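Protein (CD58) (Homo sapiens, PDB 1CCZ) is a glycosylated cell-surface adhesion protein, also known as lymphocyte function-associated antigen 3, that binds CD2 on T cells through its N-terminal immunoglobulin-like domain. Local coordinates at residues 91-96 and 155-160. Numbering follows the deposited sequence.
Sequences YVLEMV and VNRVSQ
Asn156 and Ser159, in the turn of the beta hairpin made by strands 150-156 and 159-165, each use a side chain to bond the backbone of Glu94 and Val96, in the chain leaving strand 86-93. Asn156 ND2 donates a hydrogen bond to Glu94 O over 2.9 Å; the carbonyl oxygen lies almost in the amide plane, but the N-H bends to it at 131°. The second bond is much straighter: Val96 N donates to Ser159 OG at 2.9 Å and 169°.

The other end of the same amide organises the turn. Asn156 OD1 accepts from Val158 N at 2.9 Å, an Asx turn laid over the type I beta turn of 156-159, and from Ser159 OG at 3.1 Å, the two donors approaching opposite faces of the carbonyl plane. With CG set between the backbone N and carbonyl carbon (chi1 68°), the Asn156 amide can serve its own turn and Glu94 at once. Its ND2 has a further acceptor in Thr118 O, while the Glu94 carboxylate turns to Gly117 N.

Apolar contacts fill in around these bonds. Val158 CG2 rests against Leu93 CB at 3.7 Å and more loosely against Met95 CG, while Leu93 CD2 reaches the CB of Arg157 and the amide carbon of Asn156. Farther along, Val96 sets CG1 beside the Asn156 amide and CG2 3.7 Å from Gln160 CA. Val158 and Met95 also touch Val8, on the neighbouring strand 2-8 of the first domain's sheet, which adds to the same patch.

Asn156 and Ser159 therefore form a linked polar network, with the Ser159 hydroxyl donating to Asn156 and accepting from Val96 N. Through these two side chains the hairpin turn of the second immunoglobulin-like domain is tied to the backbone of the interdomain linker.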
loop_
_atom_site.group_PDB
_atom_site.type_symbol
_atom_site.label_atom_id
_atom_site.label_comp_id
_atom_site.label_asym_id
_atom_site.label_seq_id
_atom_site.Cartn_x
_atom_site.Cartn_y
_atom_site.Cartn_z
ATOM N N TYR A 91 5.797 -2.565 1.951
ATOM C CA TYR A 91 4.594 -3.386 1.956
ATOM C C TYR A 91 4.056 -3.269 0.535
ATOM O O TYR A 91 4.071 -2.181 -0.051
ATOM C CB TYR A 91 3.582 -2.850 2.962
ATOM C CG TYR A 91 4.127 -2.828 4.360
ATOM C CD1 TYR A 91 4.132 -3.988 5.136
ATOM C CD2 TYR A 91 4.714 -1.671 4.886
ATOM C CE1 TYR A 91 4.721 -4.009 6.409
ATOM C CE2 TYR A 91 5.310 -1.674 6.163
ATOM C CZ TYR A 91 5.315 -2.853 6.919
ATOM O OH TYR A 91 5.939 -2.902 8.161
ATOM N N VAL A 92 3.622 -4.391 -0.033
ATOM C CA VAL A 92 3.079 -4.408 -1.393
ATOM C C VAL A 92 1.582 -4.712 -1.303
ATOM O O VAL A 92 1.167 -5.806 -0.898
ATOM C CB VAL A 92 3.768 -5.470 -2.255
ATOM C CG1 VAL A 92 3.125 -5.513 -3.626
ATOM C CG2 VAL A 92 5.272 -5.157 -2.355
ATOM N N LEU A 93 0.776 -3.731 -1.686
ATOM C CA LEU A 93 -0.658 -3.868 -1.582
ATOM C C LEU A 93 -1.379 -3.924 -2.900
ATOM O O LEU A 93 -0.984 -3.318 -3.895
ATOM C CB LEU A 93 -1.231 -2.701 -0.766
ATOM C CG LEU A 93 -0.876 -2.632 0.719
ATOM C CD1 LEU A 93 0.425 -1.913 0.883
ATOM C CD2 LEU A 93 -1.941 -1.891 1.465
ATOM N N GLU A 94 -2.462 -4.670 -2.895
ATOM C CA GLU A 94 -3.305 -4.752 -4.056
ATOM C C GLU A 94 -4.360 -3.622 -3.830
ATOM O O GLU A 94 -4.780 -3.358 -2.696
ATOM C CB GLU A 94 -3.875 -6.162 -4.092
ATOM C CG GLU A 94 -5.289 -6.320 -4.513
ATOM C CD GLU A 94 -5.739 -7.751 -4.291
ATOM O OE1 GLU A 94 -4.835 -8.628 -4.279
ATOM O OE2 GLU A 94 -6.960 -8.000 -4.119
ATOM N N MET A 95 -4.720 -2.907 -4.883
ATOM C CA MET A 95 -5.691 -1.826 -4.764
ATOM C C MET A 95 -7.091 -2.365 -4.505
ATOM O O MET A 95 -7.414 -3.485 -4.917
ATOM C CB MET A 95 -5.693 -1.000 -6.039
ATOM C CG MET A 95 -4.539 -0.021 -6.104
ATOM S SD MET A 95 -4.510 0.833 -7.672
ATOM C CE MET A 95 -4.801 -0.588 -8.805
ATOM N N VAL A 96 -7.925 -1.574 -3.817
ATOM C CA VAL A 96 -9.302 -1.986 -3.510
ATOM C C VAL A 96 -10.158 -1.877 -4.763
ATOM O O VAL A 96 -9.837 -1.099 -5.677
ATOM C CB VAL A 96 -9.960 -1.080 -2.408
ATOM C CG1 VAL A 96 -9.188 -1.157 -1.121
ATOM C CG2 VAL A 96 -10.033 0.369 -2.878
ATOM N N VAL A 155 -10.877 1.553 1.734
ATOM C CA VAL A 155 -9.591 2.223 1.667
ATOM C C VAL A 155 -8.427 1.411 2.267
ATOM O O VAL A 155 -8.594 0.609 3.188
ATOM C CB VAL A 155 -9.697 3.627 2.366
ATOM C CG1 VAL A 155 -10.378 3.484 3.689
ATOM C CG2 VAL A 155 -8.324 4.253 2.547
ATOM N N ASN A 156 -7.259 1.573 1.671
ATOM C CA ASN A 156 -6.043 0.950 2.183
ATOM C C ASN A 156 -4.937 1.948 1.881
ATOM O O ASN A 156 -5.186 3.015 1.294
ATOM C CB ASN A 156 -5.772 -0.451 1.587
ATOM C CG ASN A 156 -5.419 -0.437 0.107
ATOM O OD1 ASN A 156 -5.112 0.600 -0.476
ATOM N ND2 ASN A 156 -5.460 -1.610 -0.505
ATOM N N ARG A 157 -3.724 1.628 2.302
ATOM C CA ARG A 157 -2.600 2.532 2.109
ATOM C C ARG A 157 -2.364 3.016 0.694
ATOM O O ARG A 157 -1.824 4.092 0.506
ATOM C CB ARG A 157 -1.320 1.873 2.617
ATOM C CG ARG A 157 -1.344 1.566 4.095
ATOM C CD ARG A 157 -1.028 2.820 4.861
ATOM N NE ARG A 157 -0.762 2.535 6.265
ATOM C CZ ARG A 157 -0.100 3.363 7.063
ATOM N NH1 ARG A 157 0.356 4.516 6.576
ATOM N NH2 ARG A 157 0.095 3.045 8.342
ATOM N N VAL A 158 -2.767 2.247 -0.306
ATOM C CA VAL A 158 -2.492 2.660 -1.672
ATOM C C VAL A 158 -3.675 3.026 -2.539
ATOM O O VAL A 158 -3.483 3.353 -3.711
ATOM C CB VAL A 158 -1.712 1.565 -2.418
ATOM C CG1 VAL A 158 -0.416 1.264 -1.670
ATOM C CG2 VAL A 158 -2.555 0.303 -2.529
ATOM N N SER A 159 -4.891 2.984 -1.993
ATOM C CA SER A 159 -6.058 3.283 -2.826
ATOM C C SER A 159 -7.340 3.469 -2.045
ATOM O O SER A 159 -7.401 3.245 -0.835
ATOM C CB SER A 159 -6.290 2.131 -3.807
ATOM O OG SER A 159 -6.659 0.961 -3.083
ATOM N N GLN A 160 -8.372 3.883 -2.767
ATOM C CA GLN A 160 -9.691 4.021 -2.173
ATOM C C GLN A 160 -10.758 4.216 -3.234
ATOM O O GLN A 160 -10.526 4.846 -4.267
ATOM C CB GLN A 160 -9.706 5.148 -1.153
ATOM C CG GLN A 160 -9.766 6.518 -1.713
ATOM C CD GLN A 160 -10.206 7.491 -0.648
ATOM O OE1 GLN A 160 -11.403 7.677 -0.412
ATOM N NE2 GLN A 160 -9.240 8.103 0.024
#